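Side-chain contacts in dicer Related Helicase (Caenorhabditis elegans, PDB 6M6Q), which probably hydrolyses ATP as an RNA helicase of the RIG-I-like receptor subfamily, binds single- and double-stranded RNA, and takes part in RNA interference: residues Lys168-Asp173 / Trp289-Ile294; Ala306-Phe309 / Trp314-Glu317. One frame throughout, in Å; residues are numbered along the deposited sequence.

Both contacts are buried packing in the all-helical N-terminal domain, and neither has a hydrogen bond across it. Contact 1 lies nearer the middle of the chain (about 16 Å between centres, against about 21 Å for contact 2) and joins helices 162-171 and 288-295, far apart in sequence. Contact 2 joins helices 301-310 and 314-333, consecutive in sequence, and differs in place by bordering the second subunit. In contact 1 a lysine chain lies on a tyrosine face; in contact 2 tryptophan serves as both edge and face. They meet where Ile294 O lies 3.7 Å from Leu307 CD1, and helix 288-295 directly precedes helix 301-310 in the chain.

Contact 1 (Lys168-Asp173 / Trp289-Ile294); sequences KNKFYD and WYYGFI
Lys170 lies over one face of the Tyr290 ring, and its aliphatic chain supplies most of the contact on its side. At the root, CB is 3.6 Å from Tyr290 CE2. CG comes next, 4.0 Å from both CE2 and CZ of the same ring. CD then lies over the face but is modelled too close to the ring, which leaves a CH-pi contact there doubtful in its detail; the evidence for the stacking rests on CB and CG. Beyond CD the chain turns off across the rim, CE lying 4.0 Å from Tyr290 CE1. The ammonium tip, NZ, stops 4.0 Å from Tyr291 OH, too long for a hydrogen bond. Tyr290 meets this chain because its CG is anti to the backbone N (chi1 171°), which sends the ring out toward helix 162-171, and Ile294 CG1 of its own helix backs the opposite face. The pairing is a long-range helix-helix packing, between helices separated by 116 residues of chain, in the all-helical N-terminal domain, the region that carries the CARD modules in relatives such as RIG-I. An alanine in place of Tyr290 is likely to leave the lysine methylenes and Ile294 without the ring that separates them, opening a gap between the helices. Beside this pair, Phe171 CE2 meets the edge of the Trp289 indole near its plane, 4.0 Å from CH2, while Tyr290 CB rests over one indole face. Ile272 touches both Phe171 and Trp289, and Phe167 and Phe275 add edge-to-face partners to Phe171 and Trp289 respectively.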
loop_
_atom_site.group_PDB
_atom_site.type_symbol
_atom_site.label_atom_id
_atom_site.label_comp_id
_atom_site.label_asym_id
_atom_site.label_seq_id
_atom_site.Cartn_x
_atom_site.Cartn_y
_atom_site.Cartn_z
ATOM N N LYS B 168 9.382 17.354 -6.097
ATOM C CA LYS B 168 10.351 16.220 -6.027
ATOM C C LYS B 168 10.800 16.014 -4.576
ATOM O O LYS B 168 10.961 14.861 -4.182
ATOM C CB LYS B 168 11.567 16.476 -6.919
ATOM C CG LYS B 168 11.348 16.168 -8.391
ATOM C CD LYS B 168 12.494 16.611 -9.293
ATOM C CE LYS B 168 12.234 16.332 -10.762
ATOM N NZ LYS B 168 13.118 17.138 -11.635
ATOM N N ASN B 169 10.965 17.106 -3.827
ATOM C CA ASN B 169 11.565 17.118 -2.469
ATOM C C ASN B 169 10.542 16.653 -1.429
ATOM O O ASN B 169 10.930 15.884 -0.545
ATOM C CB ASN B 169 12.116 18.498 -2.097
ATOM C CG ASN B 169 13.478 18.799 -2.703
ATOM O OD1 ASN B 169 13.935 19.936 -2.647
ATOM N ND2 ASN B 169 14.128 17.799 -3.297
ATOM N N LYS B 170 9.286 17.073 -1.525
ATOM C CA LYS B 170 8.305 16.826 -0.431
ATOM C C LYS B 170 7.469 15.569 -0.715
ATOM O O LYS B 170 6.959 15.005 0.252
ATOM C CB LYS B 170 7.412 18.045 -0.206
ATOM C CG LYS B 170 8.154 19.359 -0.002
ATOM C CD LYS B 170 8.044 19.915 1.388
ATOM C CE LYS B 170 9.347 20.475 1.910
ATOM N NZ LYS B 170 9.436 20.334 3.383
ATOM N N PHE B 171 7.329 15.151 -1.975
ATOM C CA PHE B 171 6.381 14.076 -2.378
ATOM C C PHE B 171 7.115 12.754 -2.654
ATOM O O PHE B 171 6.440 11.744 -2.878
ATOM C CB PHE B 171 5.568 14.498 -3.600
ATOM C CG PHE B 171 4.461 15.477 -3.326
ATOM C CD1 PHE B 171 3.471 15.197 -2.402
ATOM C CD2 PHE B 171 4.352 16.635 -4.072
ATOM C CE1 PHE B 171 2.423 16.080 -2.197
ATOM C CE2 PHE B 171 3.302 17.515 -3.867
ATOM C CZ PHE B 171 2.341 17.236 -2.930
ATOM N N TYR B 172 8.445 12.745 -2.636
ATOM C CA TYR B 172 9.246 11.497 -2.733
ATOM C C TYR B 172 10.222 11.412 -1.559
ATOM O O TYR B 172 10.742 12.447 -1.102
ATOM C CB TYR B 172 9.957 11.405 -4.079
ATOM C CG TYR B 172 9.071 11.532 -5.300
ATOM C CD1 TYR B 172 8.557 12.763 -5.680
ATOM C CD2 TYR B 172 8.884 10.465 -6.168
ATOM C CE1 TYR B 172 7.798 12.912 -6.832
ATOM C CE2 TYR B 172 8.150 10.601 -7.342
ATOM C CZ TYR B 172 7.616 11.840 -7.683
ATOM O OH TYR B 172 6.889 12.015 -8.831
ATOM N N ASP B 173 10.399 10.201 -1.043
ATOM C CA ASP B 173 11.528 9.825 -0.159
ATOM C C ASP B 173 12.736 9.519 -1.039
ATOM O O ASP B 173 12.596 8.669 -1.959
ATOM C CB ASP B 173 11.164 8.636 0.729
ATOM C CG ASP B 173 12.310 8.185 1.607
ATOM O OD1 ASP B 173 12.945 7.174 1.263
ATOM O OD2 ASP B 173 12.574 8.865 2.607
ATOM N N TRP B 289 2.377 27.165 -1.297
ATOM C CA TRP B 289 1.389 26.224 -1.882
ATOM C C TRP B 289 1.421 24.894 -1.124
ATOM O O TRP B 289 0.320 24.338 -0.862
ATOM C CB TRP B 289 1.600 26.037 -3.388
ATOM C CG TRP B 289 2.854 25.333 -3.801
ATOM C CD1 TRP B 289 3.976 25.913 -4.312
ATOM C CD2 TRP B 289 3.063 23.911 -3.902
ATOM N NE1 TRP B 289 4.881 24.958 -4.691
ATOM C CE2 TRP B 289 4.354 23.722 -4.439
ATOM C CE3 TRP B 289 2.299 22.781 -3.582
ATOM C CZ2 TRP B 289 4.895 22.454 -4.646
ATOM C CZ3 TRP B 289 2.835 21.531 -3.790
ATOM C CH2 TRP B 289 4.119 21.373 -4.308
ATOM N N TYR B 290 2.619 24.417 -0.762
ATOM C CA TYR B 290 2.831 23.127 -0.058
ATOM C C TYR B 290 2.250 23.222 1.355
ATOM O O TYR B 290 1.491 22.323 1.742
ATOM C CB TYR B 290 4.310 22.724 -0.063
ATOM C CG TYR B 290 4.619 21.541 0.821
ATOM C CD1 TYR B 290 5.235 21.709 2.056
ATOM C CD2 TYR B 290 4.146 20.284 0.505
ATOM C CE1 TYR B 290 5.459 20.638 2.904
ATOM C CE2 TYR B 290 4.364 19.200 1.341
ATOM C CZ TYR B 290 5.026 19.376 2.543
ATOM O OH TYR B 290 5.240 18.314 3.375
ATOM N N TYR B 291 2.574 24.287 2.093
ATOM C CA TYR B 291 2.082 24.504 3.479
ATOM C C TYR B 291 0.581 24.820 3.422
ATOM O O TYR B 291 -0.125 24.463 4.364
ATOM C CB TYR B 291 2.930 25.564 4.199
ATOM C CG TYR B 291 4.371 25.160 4.400
ATOM C CD1 TYR B 291 4.693 23.944 4.983
ATOM C CD2 TYR B 291 5.420 25.965 3.974
ATOM C CE1 TYR B 291 6.011 23.534 5.134
ATOM C CE2 TYR B 291 6.745 25.569 4.114
ATOM C CZ TYR B 291 7.040 24.346 4.695
ATOM O OH TYR B 291 8.336 23.942 4.856
ATOM N N GLY B 292 0.109 25.412 2.322
ATOM C CA GLY B 292 -1.328 25.648 2.052
ATOM C C GLY B 292 -2.108 24.346 1.914
ATOM O O GLY B 292 -3.262 24.291 2.377
ATOM N N PHE B 293 -1.503 23.345 1.277
ATOM C CA PHE B 293 -2.051 21.971 1.100
ATOM C C PHE B 293 -2.161 21.288 2.472
ATOM O O PHE B 293 -3.204 20.646 2.746
ATOM C CB PHE B 293 -1.174 21.151 0.142
ATOM C CG PHE B 293 -1.758 20.912 -1.232
ATOM C CD1 PHE B 293 -1.628 21.857 -2.242
ATOM C CD2 PHE B 293 -2.397 19.716 -1.535
ATOM C CE1 PHE B 293 -2.169 21.634 -3.501
ATOM C CE2 PHE B 293 -2.932 19.496 -2.799
ATOM C CZ PHE B 293 -2.814 20.455 -3.778
ATOM N N ILE B 294 -1.121 21.431 3.309
ATOM C CA ILE B 294 -1.040 20.840 4.682
ATOM C C ILE B 294 -2.183 21.411 5.529
ATOM O O ILE B 294 -2.837 20.622 6.258
ATOM C CB ILE B 294 0.337 21.110 5.323
ATOM C CG1 ILE B 294 1.461 20.400 4.572
ATOM C CG2 ILE B 294 0.340 20.743 6.806
ATOM C CD1 ILE B 294 2.834 20.722 5.100
#

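Contact 2 (Ala306-Phe309 / Trp314-Glu317); sequences ALYF and WPEE
Trp314 turns the nitrogen edge of its indole onto the face of Tyr308. NE1 stands 3.2 Å above the plane of the phenol ring, over its centre, and its distances to all six ring carbons agree to within about 0.1 Å. The planes meet at 64°, an edge-to-face (T-shaped) pair, and the placement is what would be expected if the indole N-H points into the tyrosine pi cloud. Leu307 takes one face of the same indole: its CB lies 3.6 Å from the centroid of the five-membered ring of Trp314, 20° off the normal, in a CH-pi contact, and its CD1 spreads over the six-membered ring, 3.8 Å from Trp314 CZ2. Pro315 closes the other face, with CG 3.7 Å above the indole plane, and the same Pro315 CG is 3.6 Å from Tyr308 OH. The indole is thus sandwiched between leucine and proline while its nitrogen edge is spent on tyrosine. With CG of Trp314 lying between its backbone N and carbonyl carbon (chi1 73°), the ring is folded back toward helix 301-310. Further out, Lys298 touches both Leu307 and Trp314. The second subunit then covers this corner: Tyr308 of that subunit stacks on Tyr308, and its Arg304 forms a salt bridge with Glu316. The contact bridges the short turn between helix 301-310 and helix 314-333 beside the subunit interface, while Ala306 and Phe309 on the first of these helices reach helix 186-193.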
loop_
_atom_site.group_PDB
_atom_site.type_symbol
_atom_site.label_atom_id
_atom_site.label_comp_id
_atom_site.label_asym_id
_atom_site.label_seq_id
_atom_site.Cartn_x
_atom_site.Cartn_y
_atom_site.Cartn_z
ATOM N N ALA B 306 -3.795 10.895 5.786
ATOM C CA ALA B 306 -3.063 11.016 4.508
ATOM C C ALA B 306 -1.794 11.854 4.704
ATOM O O ALA B 306 -0.804 11.570 4.026
ATOM C CB ALA B 306 -3.958 11.615 3.470
ATOM N N LEU B 307 -1.832 12.844 5.605
ATOM C CA LEU B 307 -0.680 13.738 5.922
ATOM C C LEU B 307 0.444 12.927 6.577
ATOM O O LEU B 307 1.607 13.266 6.331
ATOM C CB LEU B 307 -1.119 14.882 6.849
ATOM C CG LEU B 307 -1.748 16.109 6.182
ATOM C CD1 LEU B 307 -2.190 17.123 7.227
ATOM C CD2 LEU B 307 -0.794 16.761 5.193
ATOM N N TYR B 308 0.122 11.925 7.403
ATOM C CA TYR B 308 1.133 11.125 8.160
ATOM C C TYR B 308 1.947 10.259 7.184
ATOM O O TYR B 308 3.093 9.903 7.534
ATOM C CB TYR B 308 0.493 10.294 9.284
ATOM C CG TYR B 308 0.066 11.107 10.484
ATOM C CD1 TYR B 308 -1.223 11.604 10.575
ATOM C CD2 TYR B 308 0.964 11.465 11.477
ATOM C CE1 TYR B 308 -1.622 12.408 11.633
ATOM C CE2 TYR B 308 0.580 12.258 12.553
ATOM C CZ TYR B 308 -0.720 12.732 12.631
ATOM O OH TYR B 308 -1.124 13.523 13.670
ATOM N N PHE B 309 1.424 10.002 5.975
ATOM C CA PHE B 309 2.175 9.361 4.856
ATOM C C PHE B 309 3.182 10.349 4.268
ATOM O O PHE B 309 4.299 9.933 3.947
ATOM C CB PHE B 309 1.246 8.920 3.726
ATOM C CG PHE B 309 0.357 7.744 4.031
ATOM C CD1 PHE B 309 0.713 6.464 3.631
ATOM C CD2 PHE B 309 -0.865 7.921 4.669
ATOM C CE1 PHE B 309 -0.118 5.386 3.886
ATOM C CE2 PHE B 309 -1.685 6.836 4.942
ATOM C CZ PHE B 309 -1.314 5.575 4.544
ATOM N N TRP B 314 4.800 16.030 10.726
ATOM C CA TRP B 314 4.083 17.224 10.187
ATOM C C TRP B 314 3.465 18.054 11.322
ATOM O O TRP B 314 3.506 19.279 11.245
ATOM C CB TRP B 314 3.064 16.874 9.075
ATOM C CG TRP B 314 1.810 16.186 9.519
ATOM C CD1 TRP B 314 1.567 14.844 9.489
ATOM C CD2 TRP B 314 0.601 16.797 10.012
ATOM N NE1 TRP B 314 0.310 14.575 9.955
ATOM C CE2 TRP B 314 -0.300 15.749 10.301
ATOM C CE3 TRP B 314 0.208 18.113 10.283
ATOM C CZ2 TRP B 314 -1.566 15.980 10.832
ATOM C CZ3 TRP B 314 -1.049 18.340 10.814
ATOM C CH2 TRP B 314 -1.923 17.288 11.079
ATOM N N PRO B 315 2.919 17.470 12.428
ATOM C CA PRO B 315 2.305 18.293 13.472
ATOM C C PRO B 315 3.340 19.140 14.247
ATOM O O PRO B 315 3.017 20.256 14.597
ATOM C CB PRO B 315 1.586 17.285 14.394
ATOM C CG PRO B 315 1.556 15.972 13.597
ATOM C CD PRO B 315 2.794 16.033 12.720
ATOM N N GLU B 316 4.555 18.611 14.467
ATOM C CA GLU B 316 5.670 19.326 15.158
ATOM C C GLU B 316 6.205 20.446 14.252
ATOM O O GLU B 316 6.526 21.520 14.786
ATOM C CB GLU B 316 6.799 18.361 15.537
ATOM C CG GLU B 316 6.414 17.342 16.596
ATOM C CD GLU B 316 5.704 16.121 16.046
ATOM O OE1 GLU B 316 6.398 15.194 15.553
ATOM O OE2 GLU B 316 4.465 16.138 16.026
ATOM N N GLU B 317 6.308 20.196 12.938
ATOM C CA GLU B 317 6.781 21.193 11.934
ATOM C C GLU B 317 5.749 22.312 11.797
ATOM O O GLU B 317 6.173 23.468 11.619
ATOM C CB GLU B 317 7.051 20.539 10.580
ATOM C CG GLU B 317 8.277 19.635 10.586
ATOM C CD GLU B 317 8.935 19.443 9.231
ATOM O OE1 GLU B 317 9.392 18.302 8.945
ATOM O OE2 GLU B 317 9.005 20.434 8.469
#